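Local coordinates for protein proteasome accessory factor B/C (PafBC) (Paenarthrobacter aurescens, PDB 6SJ9) that probably regulates transcription in the bacterial DNA damage response, combining winged helix-turn-helix DNA-binding domains with WYL domains that may sense a signal, at residues 9-14 and 51-56; 13-18 and 25-30; 428-433 and 467-472. All coordinates share one frame; numbering follows the deposited sequence.

Contact 1: residues 9-14 and 51-56; sequences LNLLLA and VDLKQF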
loop_
_atom_site.group_PDB
_atom_site.type_symbol
_atom_site.label_atom_id
_atom_site.label_comp_id
_atom_site.label_asym_id
_atom_site.label_seq_id
_atom_site.Cartn_x
_atom_site.Cartn_y
_atom_site.Cartn_z
ATOM N N LEU A 9 24.652 6.658 -3.588
ATOM C CA LEU A 9 23.949 6.735 -2.308
ATOM C C LEU A 9 24.898 7.104 -1.178
ATOM O O LEU A 9 24.633 8.045 -0.416
ATOM C CB LEU A 9 23.221 5.411 -2.012
ATOM C CG LEU A 9 22.092 5.110 -2.994
ATOM C CD1 LEU A 9 21.544 3.654 -3.003
ATOM C CD2 LEU A 9 20.914 6.090 -2.749
ATOM N N ASN A 10 26.054 6.433 -1.117
ATOM C CA ASN A 10 27.064 6.718 -0.094
ATOM C C ASN A 10 27.617 8.139 -0.231
ATOM O O ASN A 10 27.845 8.826 0.776
ATOM C CB ASN A 10 28.210 5.692 -0.212
ATOM C CG ASN A 10 27.790 4.263 0.194
ATOM O OD1 ASN A 10 26.957 4.064 1.076
ATOM N ND2 ASN A 10 28.337 3.274 -0.504
ATOM N N LEU A 11 27.860 8.595 -1.473
ATOM C CA LEU A 11 28.347 9.960 -1.660
ATOM C C LEU A 11 27.314 10.944 -1.137
ATOM O O LEU A 11 27.638 11.857 -0.378
ATOM C CB LEU A 11 28.683 10.226 -3.141
ATOM C CG LEU A 11 29.105 11.651 -3.544
ATOM C CD1 LEU A 11 30.333 12.078 -2.754
ATOM C CD2 LEU A 11 29.395 11.761 -5.027
ATOM N N LEU A 12 26.047 10.727 -1.493
ATOM C CA LEU A 12 24.996 11.643 -1.068
ATOM C C LEU A 12 24.916 11.711 0.459
ATOM O O LEU A 12 24.810 12.797 1.038
ATOM C CB LEU A 12 23.656 11.213 -1.684
ATOM C CG LEU A 12 22.363 11.817 -1.126
ATOM C CD1 LEU A 12 22.339 13.324 -1.305
ATOM C CD2 LEU A 12 21.097 11.162 -1.789
ATOM N N LEU A 13 25.021 10.573 1.131
ATOM C CA LEU A 13 24.913 10.599 2.595
ATOM C C LEU A 13 26.120 11.267 3.240
ATOM O O LEU A 13 25.964 12.044 4.174
ATOM C CB LEU A 13 24.748 9.187 3.146
ATOM C CG LEU A 13 23.400 8.640 2.702
ATOM C CD1 LEU A 13 23.282 7.201 3.068
ATOM C CD2 LEU A 13 22.299 9.464 3.359
ATOM N N ALA A 14 27.320 11.023 2.712
ATOM C CA ALA A 14 28.523 11.635 3.271
ATOM C C ALA A 14 28.474 13.152 3.177
ATOM O O ALA A 14 28.908 13.865 4.095
ATOM C CB ALA A 14 29.760 11.104 2.530
ATOM N N VAL A 51 28.155 15.461 -11.220
ATOM C CA VAL A 51 27.214 15.777 -12.287
ATOM C C VAL A 51 25.976 14.921 -12.160
ATOM O O VAL A 51 24.842 15.412 -12.293
ATOM C CB VAL A 51 27.892 15.581 -13.652
ATOM C CG1 VAL A 51 26.849 15.528 -14.761
ATOM C CG2 VAL A 51 28.919 16.709 -13.890
ATOM N N ASP A 52 26.159 13.627 -11.876
ATOM C CA ASP A 52 24.999 12.729 -11.820
ATOM C C ASP A 52 24.081 13.081 -10.643
ATOM O O ASP A 52 22.857 13.118 -10.799
ATOM C CB ASP A 52 25.472 11.272 -11.758
ATOM C CG ASP A 52 26.113 10.782 -13.094
ATOM O OD1 ASP A 52 26.028 11.477 -14.121
ATOM O OD2 ASP A 52 26.757 9.704 -13.090
ATOM N N LEU A 53 24.649 13.362 -9.451
ATOM C CA LEU A 53 23.809 13.756 -8.319
ATOM C C LEU A 53 22.997 15.018 -8.621
ATOM O O LEU A 53 21.829 15.116 -8.229
ATOM C CB LEU A 53 24.674 13.974 -7.071
ATOM C CG LEU A 53 25.038 12.700 -6.330
ATOM C CD1 LEU A 53 25.737 13.021 -5.038
ATOM C CD2 LEU A 53 23.760 11.887 -6.081
ATOM N N LYS A 54 23.588 15.994 -9.327
ATOM C CA LYS A 54 22.844 17.213 -9.654
ATOM C C LYS A 54 21.596 16.901 -10.473
ATOM O O LYS A 54 20.530 17.493 -10.245
ATOM C CB LYS A 54 23.764 18.223 -10.350
ATOM C CG LYS A 54 23.112 19.601 -10.536
ATOM C CD LYS A 54 24.020 20.626 -11.227
ATOM C CE LYS A 54 24.934 21.275 -10.185
ATOM N NZ LYS A 54 25.155 22.734 -10.454
ATOM N N GLN A 55 21.685 15.921 -11.383
ATOM C CA GLN A 55 20.533 15.530 -12.196
ATOM C C GLN A 55 19.453 14.837 -11.366
ATOM O O GLN A 55 18.275 14.837 -11.759
ATOM C CB GLN A 55 20.981 14.597 -13.329
ATOM C CG GLN A 55 21.419 15.269 -14.627
ATOM C CD GLN A 55 20.248 15.565 -15.577
ATOM O OE1 GLN A 55 19.154 14.994 -15.454
ATOM N NE2 GLN A 55 20.482 16.460 -16.532
ATOM N N PHE A 56 19.804 14.269 -10.214
ATOM C CA PHE A 56 18.757 13.798 -9.326
ATOM C C PHE A 56 18.237 14.880 -8.407
ATOM O O PHE A 56 17.464 14.558 -7.498
ATOM C CB PHE A 56 19.226 12.593 -8.495
ATOM C CG PHE A 56 19.550 11.408 -9.321
ATOM C CD1 PHE A 56 18.528 10.720 -9.978
ATOM C CD2 PHE A 56 20.848 10.973 -9.454
ATOM C CE1 PHE A 56 18.823 9.606 -10.783
ATOM C CE2 PHE A 56 21.152 9.865 -10.229
ATOM C CZ PHE A 56 20.143 9.169 -10.899
#
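Leu-53 of helix 39-55 reaches across to Leu-11 and Leu-12 of helix 2-17 in the N-terminal winged helix-turn-helix domain, whose helical core these two helices form together with helix 24-31. The side-chain contact is apolar. It is carried by one methyl of Leu-53, CD1, which lies against both Leu-11 and Leu-12 of the facing helix. On the Leu-11 side it meets the branch itself: Leu-53 CD1 is 3.9 Å from both CG and CD2 of Leu-11. The torsion of Leu-11 accounts for this, since with CG trans to the backbone N (chi1 175°) the isobutyl group is carried out toward helix 39-55. Leu-12 contributes its backbone N, 4.2 Å from Leu-53 CD1, and its CB, 4.3 Å from the same methyl; its side chain also touches Phe-58 and Ile-81. Phe-46 and Tyr-32 pack on Leu-11; all three leucines are buried.

No hydrogen bond spans the pair, and the polar interactions run elsewhere. Asp-52, one residue before the bridging leucine, uses OD2 for a salt bridge with Arg-4, a second link between the same two helices. Helix 39-55 stops just beyond Leu-53. Phe-56 is the first residue to leave helical geometry, and its side chain packs on Ser-460 and Ile-463. At this helix end Phe-56 N makes a weak bond of 3.0 Å to Leu-53 O.

Contact 2: residues 13-18 and 25-30; sequences LALLNT and AVLREK. With K (potassium ion), chain C.
No ring or amide plane lies between Leu-15 and Leu-27, which meet directly through their methyl groups; the flat groups nearby, the aromatic side chains of Tyr-79 and Phe-46, touch Leu-15 and Leu-27 respectively from outside the pair. The two leucine side chains run roughly at right angles to each other. Leu-15 CD2 is the shared tip, 3.7 Å from Leu-27 CD1 and 4.0 Å from Leu-27 CD2, so it sits over the fork of the opposing leucine. Beside this crossing Leu-27 CD2 also touches Ala-14 CB at 4.2 Å.

The pair joins the first two helices of the winged helix-turn-helix domain. The axes of segments 13-17 and 25-30 approach to 11.4 Å, with 134° between their N-to-C directions, a spacing that the leucines and a long lysine bridge. Lys-30 bends at its third torsion (chi3 51°), which lays the end of the chain over Ala-14: NZ is 3.8 Å from Ala-14 CB, and CE follows just behind. This is contact with a methyl, at the exposed margin of an otherwise buried patch.

Helix 2-17 ends at a potassium ion. Leu-16 O binds it at 2.6 Å and Thr-18 O at 2.8 Å, with the backbone oxygens of Ile-81, Lys-83 and Ser-85 making up the rest of the site. Thr-18 OG1 is hydrogen-bonded with Gly-21 N, within the link to the next helix.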
loop_
_atom_site.group_PDB
_atom_site.type_symbol
_atom_site.label_atom_id
_atom_site.label_comp_id
_atom_site.label_asym_id
_atom_site.label_seq_id
_atom_site.Cartn_x
_atom_site.Cartn_y
_atom_site.Cartn_z
ATOM N N LEU A 13 25.021 10.573 1.131
ATOM C CA LEU A 13 24.913 10.599 2.595
ATOM C C LEU A 13 26.120 11.267 3.240
ATOM O O LEU A 13 25.964 12.044 4.174
ATOM C CB LEU A 13 24.748 9.187 3.146
ATOM C CG LEU A 13 23.400 8.640 2.702
ATOM C CD1 LEU A 13 23.282 7.201 3.068
ATOM C CD2 LEU A 13 22.299 9.464 3.359
ATOM N N ALA A 14 27.320 11.023 2.712
ATOM C CA ALA A 14 28.523 11.635 3.271
ATOM C C ALA A 14 28.474 13.152 3.177
ATOM O O ALA A 14 28.908 13.865 4.095
ATOM C CB ALA A 14 29.760 11.104 2.530
ATOM N N LEU A 15 27.976 13.671 2.054
ATOM C CA LEU A 15 27.920 15.114 1.907
ATOM C C LEU A 15 26.790 15.720 2.713
ATOM O O LEU A 15 26.921 16.856 3.199
ATOM C CB LEU A 15 27.753 15.458 0.426
ATOM C CG LEU A 15 28.846 14.937 -0.497
ATOM C CD1 LEU A 15 28.533 15.345 -1.914
ATOM C CD2 LEU A 15 30.190 15.486 -0.042
ATOM N N LEU A 16 25.714 14.956 2.915
ATOM C CA LEU A 16 24.596 15.418 3.727
ATOM C C LEU A 16 25.005 15.489 5.186
ATOM O O LEU A 16 24.627 16.425 5.907
ATOM C CB LEU A 16 23.406 14.473 3.522
ATOM C CG LEU A 16 22.013 14.986 3.184
ATOM C CD1 LEU A 16 21.975 16.175 2.246
ATOM C CD2 LEU A 16 21.146 13.862 2.624
ATOM N N ASN A 17 25.787 14.505 5.640
ATOM C CA ASN A 17 26.123 14.436 7.058
ATOM C C ASN A 17 26.961 15.623 7.497
ATOM O O ASN A 17 26.694 16.219 8.545
ATOM C CB ASN A 17 26.799 13.112 7.372
ATOM C CG ASN A 17 25.809 11.995 7.360
ATOM O OD1 ASN A 17 24.636 12.217 7.660
ATOM N ND2 ASN A 17 26.237 10.805 6.968
ATOM N N THR A 18 27.991 15.972 6.730
ATOM C CA THR A 18 28.932 16.988 7.177
ATOM C C THR A 18 28.269 18.354 7.244
ATOM O O THR A 18 27.609 18.789 6.295
ATOM C CB THR A 18 30.144 17.076 6.256
ATOM O OG1 THR A 18 30.986 18.128 6.723
ATOM C CG2 THR A 18 29.733 17.403 4.805
ATOM N N ALA A 25 40.065 14.449 -0.304
ATOM C CA ALA A 25 40.842 13.348 0.252
ATOM C C ALA A 25 40.001 12.480 1.178
ATOM O O ALA A 25 40.101 11.249 1.148
ATOM C CB ALA A 25 42.067 13.894 0.989
ATOM N N VAL A 26 39.177 13.099 2.021
ATOM C CA VAL A 26 38.337 12.318 2.924
ATOM C C VAL A 26 37.272 11.548 2.137
ATOM O O VAL A 26 36.980 10.383 2.440
ATOM C CB VAL A 26 37.717 13.234 3.997
ATOM C CG1 VAL A 26 36.792 12.442 4.886
ATOM C CG2 VAL A 26 38.808 13.912 4.819
ATOM N N LEU A 27 36.661 12.190 1.128
ATOM C CA LEU A 27 35.644 11.508 0.331
ATOM C C LEU A 27 36.208 10.281 -0.361
ATOM O O LEU A 27 35.523 9.259 -0.479
ATOM C CB LEU A 27 35.038 12.450 -0.706
ATOM C CG LEU A 27 34.153 13.558 -0.160
ATOM C CD1 LEU A 27 33.498 14.349 -1.299
ATOM C CD2 LEU A 27 33.113 12.923 0.725
ATOM N N ARG A 28 37.454 10.358 -0.827
ATOM C CA ARG A 28 38.030 9.212 -1.523
ATOM C C ARG A 28 38.086 7.998 -0.606
ATOM O O ARG A 28 37.689 6.894 -0.998
ATOM C CB ARG A 28 39.429 9.525 -2.042
ATOM C CG ARG A 28 40.057 8.311 -2.709
ATOM C CD ARG A 28 41.475 8.566 -3.200
ATOM N NE ARG A 28 42.051 7.365 -3.810
ATOM C CZ ARG A 28 43.289 7.285 -4.289
ATOM N NH1 ARG A 28 44.100 8.332 -4.216
ATOM N NH2 ARG A 28 43.721 6.152 -4.827
ATOM N N GLU A 29 38.532 8.198 0.640
ATOM C CA GLU A 29 38.651 7.097 1.590
ATOM C C GLU A 29 37.287 6.567 2.008
ATOM O O GLU A 29 37.086 5.347 2.089
ATOM C CB GLU A 29 39.399 7.600 2.824
ATOM C CG GLU A 29 40.802 8.129 2.545
ATOM C CD GLU A 29 41.406 8.840 3.754
ATOM O OE1 GLU A 29 42.536 9.360 3.639
ATOM O OE2 GLU A 29 40.741 8.891 4.813
ATOM N N LYS A 30 36.328 7.469 2.237
ATOM C CA LYS A 30 35.029 7.086 2.787
ATOM C C LYS A 30 34.128 6.418 1.753
ATOM O O LYS A 30 33.398 5.474 2.082
ATOM C CB LYS A 30 34.318 8.302 3.374
ATOM C CG LYS A 30 34.868 8.782 4.687
ATOM C CD LYS A 30 34.047 9.956 5.181
ATOM C CE LYS A 30 32.561 9.632 5.181
ATOM N NZ LYS A 30 31.761 10.766 5.718
HETATM K K K C . 24.974 18.940 5.341
#

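Contact 3: residues 428-433 and 467-472; sequences EEAAAL and GAAGEA
Ala-430 presses its CB against the last turn of helix 457-469, a close helix-helix packing through alanines where helix 427-441 of the PafC helix-turn-helix region meets that helix end. With CB as the whole side chain, root and tip are the same atom, and it meets backbone and methyls alike. It sits over the peptide joining Ala-468 to Ala-469, 3.7 Å from Ala-468 C and 3.6 Å from Ala-469 N. The methyls of those residues come up beside it, Ala-468 CB and Ala-469 CB each 3.8 Å from Ala-430 CB. Such small side chains let the backbones approach closely: the CA atoms of Ala-430 and Ala-469 are 5.1 Å apart. Leu-465 also packs on Ala-430.

No hydrogen bond crosses between the segments. The end of helix 457-469 also has partners outside them: Arg-87 NH1 hydrogen-bonds Ala-468 O, and Gly-467 shares a backbone hydrogen bond with Leu-88. The chain then reverses in a type II' turn from Ala-469 to Ala-472. Gly-470, at phi 61°, takes the turn's positive-phi position, which suits glycine, and the turn brings the methyl of Ala-472 round to face helix 427-441, where it touches Glu-427. On the facing helix Ala-431 adds backbone rather than side chain to the contact, its N lying 4.1 Å from Ala-469 CB.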
loop_
_atom_site.group_PDB
_atom_site.type_symbol
_atom_site.label_atom_id
_atom_site.label_comp_id
_atom_site.label_asym_id
_atom_site.label_seq_id
_atom_site.Cartn_x
_atom_site.Cartn_y
_atom_site.Cartn_z
ATOM N N GLU A 428 10.773 9.944 9.045
ATOM C CA GLU A 428 10.093 8.668 9.261
ATOM C C GLU A 428 9.368 8.192 8.010
ATOM O O GLU A 428 9.413 7.003 7.682
ATOM C CB GLU A 428 9.121 8.799 10.435
ATOM C CG GLU A 428 9.802 8.982 11.830
ATOM C CD GLU A 428 10.450 10.386 12.089
ATOM O OE1 GLU A 428 10.229 11.354 11.310
ATOM O OE2 GLU A 428 11.200 10.501 13.102
ATOM N N GLU A 429 8.660 9.098 7.336
ATOM C CA GLU A 429 7.967 8.766 6.087
ATOM C C GLU A 429 8.934 8.348 4.977
ATOM O O GLU A 429 8.654 7.406 4.233
ATOM C CB GLU A 429 7.134 9.971 5.609
ATOM C CG GLU A 429 5.932 10.298 6.529
ATOM C CD GLU A 429 5.407 11.753 6.369
ATOM O OE1 GLU A 429 6.049 12.607 5.682
ATOM O OE2 GLU A 429 4.307 12.004 6.910
ATOM N N ALA A 430 10.060 9.057 4.841
ATOM C CA ALA A 430 11.065 8.693 3.844
ATOM C C ALA A 430 11.674 7.325 4.157
ATOM O O ALA A 430 11.839 6.499 3.256
ATOM C CB ALA A 430 12.163 9.759 3.780
ATOM N N ALA A 431 11.990 7.064 5.433
ATOM C CA ALA A 431 12.560 5.778 5.802
ATOM C C ALA A 431 11.576 4.656 5.524
ATOM O O ALA A 431 11.964 3.599 5.004
ATOM C CB ALA A 431 12.969 5.737 7.286
ATOM N N ALA A 432 10.303 4.859 5.870
ATOM C CA ALA A 432 9.303 3.808 5.625
ATOM C C ALA A 432 9.240 3.470 4.148
ATOM O O ALA A 432 9.257 2.296 3.754
ATOM C CB ALA A 432 7.920 4.253 6.122
ATOM N N LEU A 433 9.183 4.511 3.310
ATOM C CA LEU A 433 9.100 4.322 1.875
ATOM C C LEU A 433 10.368 3.659 1.317
ATOM O O LEU A 433 10.280 2.820 0.407
ATOM C CB LEU A 433 8.834 5.677 1.206
ATOM C CG LEU A 433 7.434 6.279 1.440
ATOM C CD1 LEU A 433 7.462 7.710 1.034
ATOM C CD2 LEU A 433 6.440 5.534 0.628
ATOM N N GLY A 467 17.873 11.099 0.164
ATOM C CA GLY A 467 18.191 12.436 0.620
ATOM C C GLY A 467 17.184 12.942 1.631
ATOM O O GLY A 467 17.530 13.726 2.511
ATOM N N ALA A 468 15.939 12.457 1.551
ATOM C CA ALA A 468 14.927 12.892 2.489
ATOM C C ALA A 468 14.999 12.131 3.798
ATOM O O ALA A 468 14.596 12.663 4.829
ATOM C CB ALA A 468 13.552 12.752 1.833
ATOM N N ALA A 469 15.575 10.944 3.802
ATOM C CA ALA A 469 15.729 10.231 5.048
ATOM C C ALA A 469 17.009 10.595 5.771
ATOM O O ALA A 469 17.094 10.365 6.974
ATOM C CB ALA A 469 15.700 8.719 4.840
ATOM N N GLY A 470 18.009 11.118 5.062
ATOM C CA GLY A 470 19.340 11.275 5.646
ATOM C C GLY A 470 19.960 9.946 6.074
ATOM O O GLY A 470 19.656 8.871 5.544
ATOM N N GLU A 471 20.792 10.008 7.117
ATOM C CA GLU A 471 21.565 8.829 7.530
ATOM C C GLU A 471 20.670 7.636 7.882
ATOM O O GLU A 471 21.113 6.494 7.755
ATOM C CB GLU A 471 22.473 9.222 8.720
ATOM C CG GLU A 471 23.479 8.165 9.250
ATOM C CD GLU A 471 24.481 7.617 8.230
ATOM O OE1 GLU A 471 24.735 8.244 7.176
ATOM O OE2 GLU A 471 25.017 6.522 8.508
ATOM N N ALA A 472 19.414 7.871 8.273
ATOM C CA ALA A 472 18.460 6.790 8.490
ATOM C C ALA A 472 18.246 5.941 7.232
ATOM O O ALA A 472 17.804 4.794 7.335
ATOM C CB ALA A 472 17.122 7.364 8.946
#

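Helix 2-17 runs through contacts 1 and 2, whose centres are 11 Å apart, and they touch where Leu-11 CD1 meets Leu-27 CD1 at 4.2 Å. Contact 3, with its centre about 15 Å from that of contact 1 and 19 Å from that of contact 2, belongs to a far later part of the sequence yet touches the same helix. Leu-13 CD2 packs on Gly-470 O at 3.5 Å, and Asn-17 ND2 probably hydrogen-bonds Glu-471 OE1 at 3.0 Å. Contact 2 supplies two of the five potassium ligands. In contact 1 the side chain of Leu-12 is about 9 Å from the bound potassium ion. In contact 3 the side chain of Ala-468 is about 13 Å from the bound potassium ion.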